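Local coordinates for protein 5'-deoxynucleotidase (Archaeoglobus fulgidus, PDB 1YNB) that probably hydrolyses 2'-deoxyribonucleoside 5'-phosphates to the deoxyribonucleoside and phosphate, as a metal-dependent homodimeric phosphohydrolase of the HD-domain family, at residues His42-Leu53 with Ala123-Glu134; Lys63-His74 with Asp112-Val120. All coordinates share one frame; numbering follows the deposited sequence.

Interaction 1 (His42-Leu53 with Ala123-Glu134); sequences HNFRAAIIAFIL and ADKLELAFQGVE. Unlike the reference sequence in segment 42-53: Asn-43 (reference Ser).
Arg-45 and Glu-127 meet where two helices of the HD-domain fold cross, the axes of the two segments approaching to 8.4 Å. CB and CG of Arg-45 touch CG of Glu-127, the two side chains crossing at about a right angle. CG of Arg-45 stands anti to the backbone N (chi1 -174°), which carries the chain out over the second helix; CD comes near Glu-127 OE2, and a bend at chi3 turns the guanidinium between two carboxylates. Arg-45 NE, 2.9 Å from Glu-127 OE2, uses the anti lone pair of that oxygen; NH2 reaches the same OE2 from above the carboxylate plane. End-on, NH1 and NH2 take one oxygen each of Glu-134, Arg-45 NH2 lying 2.7 Å from Glu-134 OE2. Phe-130 CB lies over one guanidinium face, offset toward the rim. Lys-21 of the second subunit adds a salt bridge to Glu-127 OE2. Farther along helix 39-56, Ala-123 CB sits among Ala-46, Ile-49, Ala-50 and Leu-53, 3.7 Å from Ala-50 CB. His-42 and Asp-124 probably belong to the family's H...HD...D metal site, although no metal is bound to them here. His-42 NE2 makes a weak bond to Asp-124 OD2, while His-42 ND1 donates almost straight (173°) to Glu-127 OE1, 2.6 Å away.

Interaction 2 (Lys63-His74 with Asp112-Val120); sequences KACKAATAALFH and DFSDVEVYV
Ala-70 CB lies at the centre of the contact, 3.5 Å from Val-120 CG2 and 3.6 Å from Val-116 CG2. The same methyl rests over one face of the Phe-113 ring in a CH-pi contact, 3.9 Å from the ring centroid and 28° off the normal. One turn back, Ala-67 CB packs against CB of both Val-116 and Tyr-119. Such small residues allow the backbones to come close, with the CA atoms of Ala-71 and Val-120 5.1 Å apart. Val-120 divides its branches: while CG2 meets Ala-70, CG1 stands anti to the backbone N (chi1 179°) and lies over one face of the His-74 imidazole, 3.8 Å from its centroid. In this all-helical HD-domain fold, helix 61-73 is thus packed against the start of helix 117-135 and the loop leading into it, Val-116 taking the N-cap position. His-74 fits the HD pair of the family's H...HD...D pattern and is probably a metal ligand in the active enzyme. Farther out, Thr-69 CG2 and Phe-73 approach the Phe-113 ring obliquely, and Phe-73 also meets Phe-51 of the second subunit. Lys-66 marks the polar edge. Its extended chain passes the rim of the Phe-113 ring with CG and brings Lys-66 NZ to Asp-115, where a salt bridge to OD2 (3.0 Å) is supplemented by a weak bond to OD1. A methionine in place of Lys-66 would probably leave the Asp-115 carboxylate without this countercharge. CE of Lys-66 also lies 3.3 Å from Asp-112 O.

In the fold
Interactions 1 and 2, whose centres are about 13 Å apart, share helix 117-135: its first turn and the loop before it serve interaction 2, its later turns interaction 1. Along the chain the order is 42-53, 63-74, 112-120 and 123-134, so interaction 2 falls wholly between the two segments of interaction 1. Helices 39-56 and 61-73 follow each other in sequence and also pack together directly, Ala-47 on Ala-71 and Phe-51 on Ala-64. Each of the three helices therefore packs against the other two. This brings His-42 and Asp-124 near His-74, consistent with an HD-type metal site completed by Asp-75. Both interactions also touch the second subunit of the homodimer.

Interaction 1 (His42-Leu53 with Ala123-Glu134)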
loop_
_atom_site.group_PDB
_atom_site.type_symbol
_atom_site.label_atom_id
_atom_site.label_comp_id
_atom_site.label_asym_id
_atom_site.label_seq_id
_atom_site.Cartn_x
_atom_site.Cartn_y
_atom_site.Cartn_z
ATOM N N HIS A 42 -8.678 7.534 -1.599
ATOM C CA HIS A 42 -9.014 8.568 -2.596
ATOM C C HIS A 42 -8.465 9.955 -2.098
ATOM O O HIS A 42 -7.814 10.662 -2.853
ATOM C CB HIS A 42 -10.545 8.657 -2.758
ATOM C CG HIS A 42 -11.020 9.902 -3.445
ATOM N ND1 HIS A 42 -10.641 10.236 -4.720
ATOM C CD2 HIS A 42 -11.837 10.898 -3.016
ATOM C CE1 HIS A 42 -11.205 11.388 -5.061
ATOM N NE2 HIS A 42 -11.938 11.808 -4.046
ATOM N N ASN A 43 -8.742 10.305 -0.842
ATOM C CA ASN A 43 -8.308 11.611 -0.263
ATOM C C ASN A 43 -6.789 11.723 -0.222
ATOM O O ASN A 43 -6.209 12.802 -0.441
ATOM C CB ASN A 43 -8.817 11.753 1.159
ATOM C CG ASN A 43 -10.319 11.786 1.243
ATOM O OD1 ASN A 43 -10.894 11.368 2.254
ATOM N ND2 ASN A 43 -10.971 12.300 0.203
ATOM N N PHE A 44 -6.139 10.613 0.109
ATOM C CA PHE A 44 -4.688 10.574 0.135
ATOM C C PHE A 44 -4.123 11.017 -1.189
ATOM O O PHE A 44 -3.313 11.955 -1.255
ATOM C CB PHE A 44 -4.187 9.136 0.439
ATOM C CG PHE A 44 -2.710 8.928 0.196
ATOM C CD1 PHE A 44 -1.747 9.465 1.092
ATOM C CD2 PHE A 44 -2.259 8.216 -0.933
ATOM C CE1 PHE A 44 -0.400 9.289 0.852
ATOM C CE2 PHE A 44 -0.881 8.038 -1.177
ATOM C CZ PHE A 44 0.054 8.591 -0.263
ATOM N N ARG A 45 -4.506 10.323 -2.270
ATOM C CA ARG A 45 -3.918 10.695 -3.531
ATOM C C ARG A 45 -4.455 12.023 -4.054
ATOM O O ARG A 45 -3.713 12.753 -4.710
ATOM C CB ARG A 45 -4.075 9.597 -4.588
ATOM C CG ARG A 45 -3.320 9.940 -5.860
ATOM C CD ARG A 45 -3.029 8.765 -6.765
ATOM N NE ARG A 45 -4.263 8.118 -7.237
ATOM C CZ ARG A 45 -4.281 7.194 -8.201
ATOM N NH1 ARG A 45 -3.161 6.825 -8.789
ATOM N NH2 ARG A 45 -5.421 6.612 -8.549
ATOM N N ALA A 46 -5.710 12.341 -3.742
ATOM C CA ALA A 46 -6.246 13.611 -4.220
ATOM C C ALA A 46 -5.448 14.748 -3.546
ATOM O O ALA A 46 -5.212 15.797 -4.180
ATOM C CB ALA A 46 -7.713 13.730 -3.867
ATOM N N ALA A 47 -5.068 14.541 -2.285
ATOM C CA ALA A 47 -4.282 15.567 -1.576
ATOM C C ALA A 47 -2.953 15.778 -2.253
ATOM O O ALA A 47 -2.550 16.921 -2.496
ATOM C CB ALA A 47 -4.127 15.208 -0.084
ATOM N N ILE A 48 -2.251 14.696 -2.608
ATOM C CA ILE A 48 -1.001 14.826 -3.310
ATOM C C ILE A 48 -1.239 15.500 -4.674
ATOM O O ILE A 48 -0.486 16.401 -5.097
ATOM C CB ILE A 48 -0.329 13.432 -3.422
ATOM C CG1 ILE A 48 0.085 12.983 -2.009
ATOM C CG2 ILE A 48 0.901 13.451 -4.363
ATOM C CD1 ILE A 48 0.595 11.558 -1.949
ATOM N N ILE A 49 -2.293 15.102 -5.383
ATOM C CA ILE A 49 -2.554 15.772 -6.655
ATOM C C ILE A 49 -2.824 17.286 -6.475
ATOM O O ILE A 49 -2.380 18.083 -7.303
ATOM C CB ILE A 49 -3.773 15.142 -7.351
ATOM C CG1 ILE A 49 -3.357 13.713 -7.807
ATOM C CG2 ILE A 49 -4.187 15.959 -8.584
ATOM C CD1 ILE A 49 -4.591 12.865 -8.379
ATOM N N ALA A 50 -3.559 17.650 -5.422
ATOM C CA ALA A 50 -3.905 19.060 -5.190
ATOM C C ALA A 50 -2.618 19.867 -4.966
ATOM O O ALA A 50 -2.497 20.998 -5.451
ATOM C CB ALA A 50 -4.842 19.191 -4.012
ATOM N N PHE A 51 -1.671 19.266 -4.254
ATOM C CA PHE A 51 -0.349 19.856 -4.002
ATOM C C PHE A 51 0.299 20.098 -5.374
ATOM O O PHE A 51 0.758 21.202 -5.688
ATOM C CB PHE A 51 0.484 18.876 -3.196
ATOM C CG PHE A 51 1.871 19.346 -2.900
ATOM C CD1 PHE A 51 2.098 20.267 -1.872
ATOM C CD2 PHE A 51 2.948 18.855 -3.623
ATOM C CE1 PHE A 51 3.400 20.691 -1.564
ATOM C CE2 PHE A 51 4.252 19.267 -3.332
ATOM C CZ PHE A 51 4.458 20.200 -2.279
ATOM N N ILE A 52 0.309 19.060 -6.218
ATOM C CA ILE A 52 0.880 19.192 -7.551
ATOM C C ILE A 52 0.195 20.280 -8.391
ATOM O O ILE A 52 0.879 21.062 -9.079
ATOM C CB ILE A 52 0.797 17.855 -8.316
ATOM C CG1 ILE A 52 1.778 16.847 -7.707
ATOM C CG2 ILE A 52 1.178 18.059 -9.792
ATOM C CD1 ILE A 52 1.549 15.393 -8.207
ATOM N N LEU A 53 -1.132 20.312 -8.373
ATOM C CA LEU A 53 -1.873 21.313 -9.157
ATOM C C LEU A 53 -1.492 22.735 -8.749
ATOM O O LEU A 53 -1.326 23.606 -9.602
ATOM C CB LEU A 53 -3.385 21.150 -8.994
ATOM C CG LEU A 53 -3.987 19.891 -9.653
ATOM C CD1 LEU A 53 -5.469 19.832 -9.415
ATOM C CD2 LEU A 53 -3.682 19.890 -11.128
ATOM N N ALA A 123 -8.583 18.257 -8.146
ATOM C CA ALA A 123 -7.823 17.078 -7.667
ATOM C C ALA A 123 -8.728 15.872 -7.415
ATOM O O ALA A 123 -8.319 14.733 -7.685
ATOM C CB ALA A 123 -7.023 17.439 -6.374
ATOM N N ASP A 124 -9.921 16.124 -6.881
ATOM C CA ASP A 124 -10.942 15.111 -6.577
ATOM C C ASP A 124 -11.277 14.418 -7.900
ATOM O O ASP A 124 -11.225 13.184 -8.010
ATOM C CB ASP A 124 -12.190 15.815 -6.015
ATOM C CG ASP A 124 -13.372 14.876 -5.810
ATOM O OD1 ASP A 124 -14.523 15.353 -5.884
ATOM O OD2 ASP A 124 -13.175 13.660 -5.551
ATOM N N LYS A 125 -11.611 15.205 -8.909
ATOM C CA LYS A 125 -11.946 14.642 -10.238
ATOM C C LYS A 125 -10.759 13.988 -10.961
ATOM O O LYS A 125 -10.906 12.970 -11.649
ATOM C CB LYS A 125 -12.518 15.753 -11.131
ATOM C CG LYS A 125 -13.791 16.347 -10.594
ATOM C CD LYS A 125 -14.259 17.407 -11.592
ATOM C CE LYS A 125 -15.077 18.503 -10.947
ATOM N NZ LYS A 125 -15.016 19.684 -11.879
ATOM N N LEU A 126 -9.578 14.569 -10.862
ATOM C CA LEU A 126 -8.424 13.968 -11.504
ATOM C C LEU A 126 -8.086 12.639 -10.823
ATOM O O LEU A 126 -7.652 11.707 -11.513
ATOM C CB LEU A 126 -7.168 14.845 -11.409
ATOM C CG LEU A 126 -6.703 15.650 -12.619
ATOM C CD1 LEU A 126 -5.284 16.172 -12.310
ATOM C CD2 LEU A 126 -6.664 14.792 -13.915
ATOM N N GLU A 127 -8.192 12.589 -9.494
ATOM C CA GLU A 127 -7.877 11.351 -8.767
ATOM C C GLU A 127 -8.804 10.230 -9.311
ATOM O O GLU A 127 -8.372 9.062 -9.571
ATOM C CB GLU A 127 -8.078 11.536 -7.270
ATOM C CG GLU A 127 -7.306 10.511 -6.391
ATOM C CD GLU A 127 -7.868 9.075 -6.452
ATOM O OE1 GLU A 127 -9.117 8.898 -6.405
ATOM O OE2 GLU A 127 -7.040 8.130 -6.522
ATOM N N LEU A 128 -10.076 10.571 -9.425
ATOM C CA LEU A 128 -11.078 9.626 -9.957
ATOM C C LEU A 128 -10.705 9.180 -11.362
ATOM O O LEU A 128 -10.773 7.976 -11.674
ATOM C CB LEU A 128 -12.472 10.282 -9.976
ATOM C CG LEU A 128 -13.605 9.501 -10.665
ATOM C CD1 LEU A 128 -13.939 8.210 -9.897
ATOM C CD2 LEU A 128 -14.800 10.384 -10.655
ATOM N N ALA A 129 -10.301 10.112 -12.233
ATOM C CA ALA A 129 -9.907 9.738 -13.595
ATOM C C ALA A 129 -8.694 8.790 -13.564
ATOM O O ALA A 129 -8.645 7.808 -14.300
ATOM C CB ALA A 129 -9.578 11.008 -14.457
ATOM N N PHE A 130 -7.691 9.077 -12.732
ATOM C CA PHE A 130 -6.537 8.169 -12.654
ATOM C C PHE A 130 -6.985 6.762 -12.179
ATOM O O PHE A 130 -6.521 5.746 -12.725
ATOM C CB PHE A 130 -5.482 8.674 -11.641
ATOM C CG PHE A 130 -4.424 9.526 -12.273
ATOM C CD1 PHE A 130 -4.673 10.873 -12.548
ATOM C CD2 PHE A 130 -3.191 8.981 -12.597
ATOM C CE1 PHE A 130 -3.659 11.674 -13.149
ATOM C CE2 PHE A 130 -2.191 9.734 -13.182
ATOM C CZ PHE A 130 -2.420 11.107 -13.463
ATOM N N GLN A 131 -7.875 6.729 -11.188
ATOM C CA GLN A 131 -8.334 5.454 -10.621
ATOM C C GLN A 131 -9.206 4.723 -11.662
ATOM O O GLN A 131 -9.216 3.480 -11.724
ATOM C CB GLN A 131 -9.104 5.668 -9.323
ATOM C CG GLN A 131 -9.456 4.336 -8.603
ATOM C CD GLN A 131 -8.239 3.467 -8.258
ATOM O OE1 GLN A 131 -7.508 3.759 -7.299
ATOM N NE2 GLN A 131 -8.027 2.384 -9.027
ATOM N N GLY A 132 -9.881 5.501 -12.491
ATOM C CA GLY A 132 -10.703 4.927 -13.567
ATOM C C GLY A 132 -9.814 4.234 -14.607
ATOM O O GLY A 132 -10.118 3.113 -15.075
ATOM N N VAL A 133 -8.722 4.896 -14.996
ATOM C CA VAL A 133 -7.770 4.334 -15.949
ATOM C C VAL A 133 -7.133 3.093 -15.333
ATOM O O VAL A 133 -6.958 2.088 -16.042
ATOM C CB VAL A 133 -6.675 5.349 -16.315
ATOM C CG1 VAL A 133 -5.508 4.686 -17.054
ATOM C CG2 VAL A 133 -7.282 6.416 -17.244
ATOM N N GLU A 134 -6.790 3.152 -14.048
ATOM C CA GLU A 134 -6.144 1.992 -13.381
ATOM C C GLU A 134 -7.116 0.814 -13.298
ATOM O O GLU A 134 -6.733 -0.334 -13.563
ATOM C CB GLU A 134 -5.675 2.391 -11.970
ATOM C CG GLU A 134 -4.499 3.349 -12.089
ATOM C CD GLU A 134 -4.340 4.328 -10.911
ATOM O OE1 GLU A 134 -3.402 5.159 -11.001
ATOM O OE2 GLU A 134 -5.114 4.260 -9.928
#

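Interaction 2 (Lys63-His74 with Asp112-Val120)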
loop_
_atom_site.group_PDB
_atom_site.type_symbol
_atom_site.label_atom_id
_atom_site.label_comp_id
_atom_site.label_asym_id
_atom_site.label_seq_id
_atom_site.Cartn_x
_atom_site.Cartn_y
_atom_site.Cartn_z
ATOM N N LYS A 63 1.181 27.485 -0.215
ATOM C CA LYS A 63 -0.130 27.457 -0.847
ATOM C C LYS A 63 -0.438 25.995 -1.278
ATOM O O LYS A 63 -1.552 25.518 -1.130
ATOM C CB LYS A 63 -0.096 28.381 -2.083
ATOM C CG LYS A 63 -1.430 29.025 -2.475
ATOM C CD LYS A 63 -1.923 30.072 -1.457
ATOM C CE LYS A 63 -0.905 31.211 -1.174
ATOM N NZ LYS A 63 -0.552 32.088 -2.339
ATOM N N ALA A 64 0.560 25.320 -1.830
ATOM C CA ALA A 64 0.402 23.925 -2.277
ATOM C C ALA A 64 0.064 23.040 -1.058
ATOM O O ALA A 64 -0.827 22.189 -1.127
ATOM C CB ALA A 64 1.671 23.463 -2.938
ATOM N N CYS A 65 0.761 23.249 0.063
ATOM C CA CYS A 65 0.493 22.465 1.277
ATOM C C CYS A 65 -0.922 22.717 1.792
ATOM O O CYS A 65 -1.573 21.851 2.368
ATOM C CB CYS A 65 1.510 22.822 2.368
ATOM S SG CYS A 65 3.108 22.294 2.023
ATOM N N LYS A 66 -1.437 23.920 1.594
ATOM C CA LYS A 66 -2.784 24.205 2.060
ATOM C C LYS A 66 -3.845 23.516 1.180
ATOM O O LYS A 66 -4.952 23.153 1.620
ATOM C CB LYS A 66 -3.015 25.716 2.030
ATOM C CG LYS A 66 -4.360 26.145 2.533
ATOM C CD LYS A 66 -4.367 27.685 2.670
ATOM C CE LYS A 66 -5.613 28.183 3.350
ATOM N NZ LYS A 66 -5.585 29.688 3.326
ATOM N N ALA A 67 -3.512 23.397 -0.089
ATOM C CA ALA A 67 -4.428 22.773 -1.024
ATOM C C ALA A 67 -4.484 21.275 -0.685
ATOM O O ALA A 67 -5.550 20.671 -0.738
ATOM C CB ALA A 67 -3.937 22.996 -2.437
ATOM N N ALA A 68 -3.341 20.699 -0.390
ATOM C CA ALA A 68 -3.286 19.280 -0.033
ATOM C C ALA A 68 -4.093 19.031 1.225
ATOM O O ALA A 68 -4.901 18.100 1.292
ATOM C CB ALA A 68 -1.853 18.841 0.149
ATOM N N THR A 69 -3.920 19.890 2.234
ATOM C CA THR A 69 -4.652 19.714 3.473
ATOM C C THR A 69 -6.139 19.838 3.276
ATOM O O THR A 69 -6.926 19.067 3.825
ATOM C CB THR A 69 -4.176 20.752 4.544
ATOM O OG1 THR A 69 -2.768 20.640 4.684
ATOM C CG2 THR A 69 -4.832 20.499 5.862
ATOM N N ALA A 70 -6.549 20.815 2.478
ATOM C CA ALA A 70 -7.955 21.000 2.233
ATOM C C ALA A 70 -8.538 19.764 1.543
ATOM O O ALA A 70 -9.690 19.393 1.779
ATOM C CB ALA A 70 -8.163 22.246 1.331
ATOM N N ALA A 71 -7.750 19.151 0.678
ATOM C CA ALA A 71 -8.207 17.937 -0.015
ATOM C C ALA A 71 -8.412 16.813 1.008
ATOM O O ALA A 71 -9.341 15.994 0.866
ATOM C CB ALA A 71 -7.167 17.501 -1.054
ATOM N N LEU A 72 -7.562 16.748 2.033
ATOM C CA LEU A 72 -7.729 15.695 3.045
ATOM C C LEU A 72 -9.043 15.813 3.793
ATOM O O LEU A 72 -9.639 14.800 4.181
ATOM C CB LEU A 72 -6.596 15.731 4.055
ATOM C CG LEU A 72 -5.224 15.351 3.548
ATOM C CD1 LEU A 72 -4.181 15.679 4.645
ATOM C CD2 LEU A 72 -5.213 13.837 3.227
ATOM N N PHE A 73 -9.492 17.048 4.037
ATOM C CA PHE A 73 -10.750 17.294 4.744
ATOM C C PHE A 73 -11.983 17.301 3.847
ATOM O O PHE A 73 -13.117 17.414 4.335
ATOM C CB PHE A 73 -10.678 18.646 5.476
ATOM C CG PHE A 73 -9.857 18.609 6.726
ATOM C CD1 PHE A 73 -10.446 18.256 7.949
ATOM C CD2 PHE A 73 -8.489 18.828 6.680
ATOM C CE1 PHE A 73 -9.660 18.118 9.114
ATOM C CE2 PHE A 73 -7.688 18.697 7.836
ATOM C CZ PHE A 73 -8.279 18.337 9.051
ATOM N N HIS A 74 -11.770 17.177 2.547
ATOM C CA HIS A 74 -12.849 17.249 1.577
ATOM C C HIS A 74 -14.050 16.327 1.782
ATOM O O HIS A 74 -15.189 16.782 1.767
ATOM C CB HIS A 74 -12.274 17.071 0.170
ATOM C CG HIS A 74 -13.213 17.481 -0.921
ATOM N ND1 HIS A 74 -13.213 16.887 -2.167
ATOM C CD2 HIS A 74 -14.162 18.446 -0.961
ATOM C CE1 HIS A 74 -14.123 17.471 -2.928
ATOM N NE2 HIS A 74 -14.713 18.419 -2.218
ATOM N N ASP A 112 -10.070 28.433 6.732
ATOM C CA ASP A 112 -10.775 28.621 5.480
ATOM C C ASP A 112 -9.943 28.153 4.311
ATOM O O ASP A 112 -8.793 28.581 4.106
ATOM C CB ASP A 112 -11.186 30.070 5.275
ATOM C CG ASP A 112 -12.687 30.225 5.236
ATOM O OD1 ASP A 112 -13.299 30.287 6.331
ATOM O OD2 ASP A 112 -13.248 30.257 4.115
ATOM N N PHE A 113 -10.539 27.242 3.558
ATOM C CA PHE A 113 -9.883 26.688 2.398
ATOM C C PHE A 113 -10.604 27.185 1.151
ATOM O O PHE A 113 -10.526 26.568 0.097
ATOM C CB PHE A 113 -9.916 25.156 2.445
ATOM C CG PHE A 113 -9.265 24.563 3.666
ATOM C CD1 PHE A 113 -7.943 24.858 3.980
ATOM C CD2 PHE A 113 -9.964 23.674 4.471
ATOM C CE1 PHE A 113 -7.319 24.272 5.078
ATOM C CE2 PHE A 113 -9.352 23.080 5.575
ATOM C CZ PHE A 113 -8.024 23.379 5.879
ATOM N N SER A 114 -11.310 28.308 1.273
ATOM C CA SER A 114 -12.008 28.863 0.122
ATOM C C SER A 114 -11.035 29.237 -0.986
ATOM O O SER A 114 -11.365 29.128 -2.162
ATOM C CB SER A 114 -12.841 30.081 0.529
ATOM O OG SER A 114 -14.132 29.663 0.955
ATOM N N ASP A 115 -9.824 29.636 -0.627
ATOM C CA ASP A 115 -8.841 30.018 -1.629
ATOM C C ASP A 115 -8.198 28.873 -2.398
ATOM O O ASP A 115 -7.455 29.118 -3.350
ATOM C CB ASP A 115 -7.729 30.851 -1.001
ATOM C CG ASP A 115 -7.061 30.149 0.151
ATOM O OD1 ASP A 115 -7.777 29.431 0.874
ATOM O OD2 ASP A 115 -5.831 30.322 0.353
ATOM N N VAL A 116 -8.440 27.629 -1.973
ATOM C CA VAL A 116 -7.855 26.486 -2.670
ATOM C C VAL A 116 -8.946 25.515 -3.086
ATOM O O VAL A 116 -8.658 24.403 -3.545
ATOM C CB VAL A 116 -6.819 25.711 -1.771
ATOM C CG1 VAL A 116 -5.586 26.551 -1.516
ATOM C CG2 VAL A 116 -7.458 25.305 -0.463
ATOM N N GLU A 117 -10.202 25.904 -2.931
ATOM C CA GLU A 117 -11.256 24.990 -3.300
ATOM C C GLU A 117 -11.194 24.568 -4.753
ATOM O O GLU A 117 -11.642 23.472 -5.090
ATOM C CB GLU A 117 -12.645 25.552 -2.959
ATOM C CG GLU A 117 -12.923 25.485 -1.449
ATOM C CD GLU A 117 -12.382 24.181 -0.798
ATOM O OE1 GLU A 117 -12.908 23.072 -1.064
ATOM O OE2 GLU A 117 -11.413 24.261 -0.018
ATOM N N VAL A 118 -10.645 25.408 -5.623
ATOM C CA VAL A 118 -10.583 24.985 -7.015
ATOM C C VAL A 118 -9.555 23.884 -7.205
ATOM O O VAL A 118 -9.778 22.980 -7.995
ATOM C CB VAL A 118 -10.290 26.144 -7.986
ATOM C CG1 VAL A 118 -10.102 25.619 -9.372
ATOM C CG2 VAL A 118 -11.482 27.091 -8.010
ATOM N N TYR A 119 -8.438 23.940 -6.484
ATOM C CA TYR A 119 -7.450 22.873 -6.624
ATOM C C TYR A 119 -8.005 21.575 -6.019
ATOM O O TYR A 119 -7.726 20.486 -6.520
ATOM C CB TYR A 119 -6.128 23.229 -5.935
ATOM C CG TYR A 119 -5.445 24.424 -6.554
ATOM C CD1 TYR A 119 -5.061 24.410 -7.900
ATOM C CD2 TYR A 119 -5.253 25.602 -5.818
ATOM C CE1 TYR A 119 -4.513 25.537 -8.505
ATOM C CE2 TYR A 119 -4.698 26.740 -6.420
ATOM C CZ TYR A 119 -4.337 26.698 -7.767
ATOM O OH TYR A 119 -3.844 27.820 -8.392
ATOM N N VAL A 120 -8.781 21.697 -4.949
ATOM C CA VAL A 120 -9.362 20.529 -4.304
ATOM C C VAL A 120 -10.366 19.892 -5.252
ATOM O O VAL A 120 -10.380 18.664 -5.434
ATOM C CB VAL A 120 -10.065 20.904 -2.978
ATOM C CG1 VAL A 120 -10.700 19.652 -2.328
ATOM C CG2 VAL A 120 -9.033 21.503 -2.010
#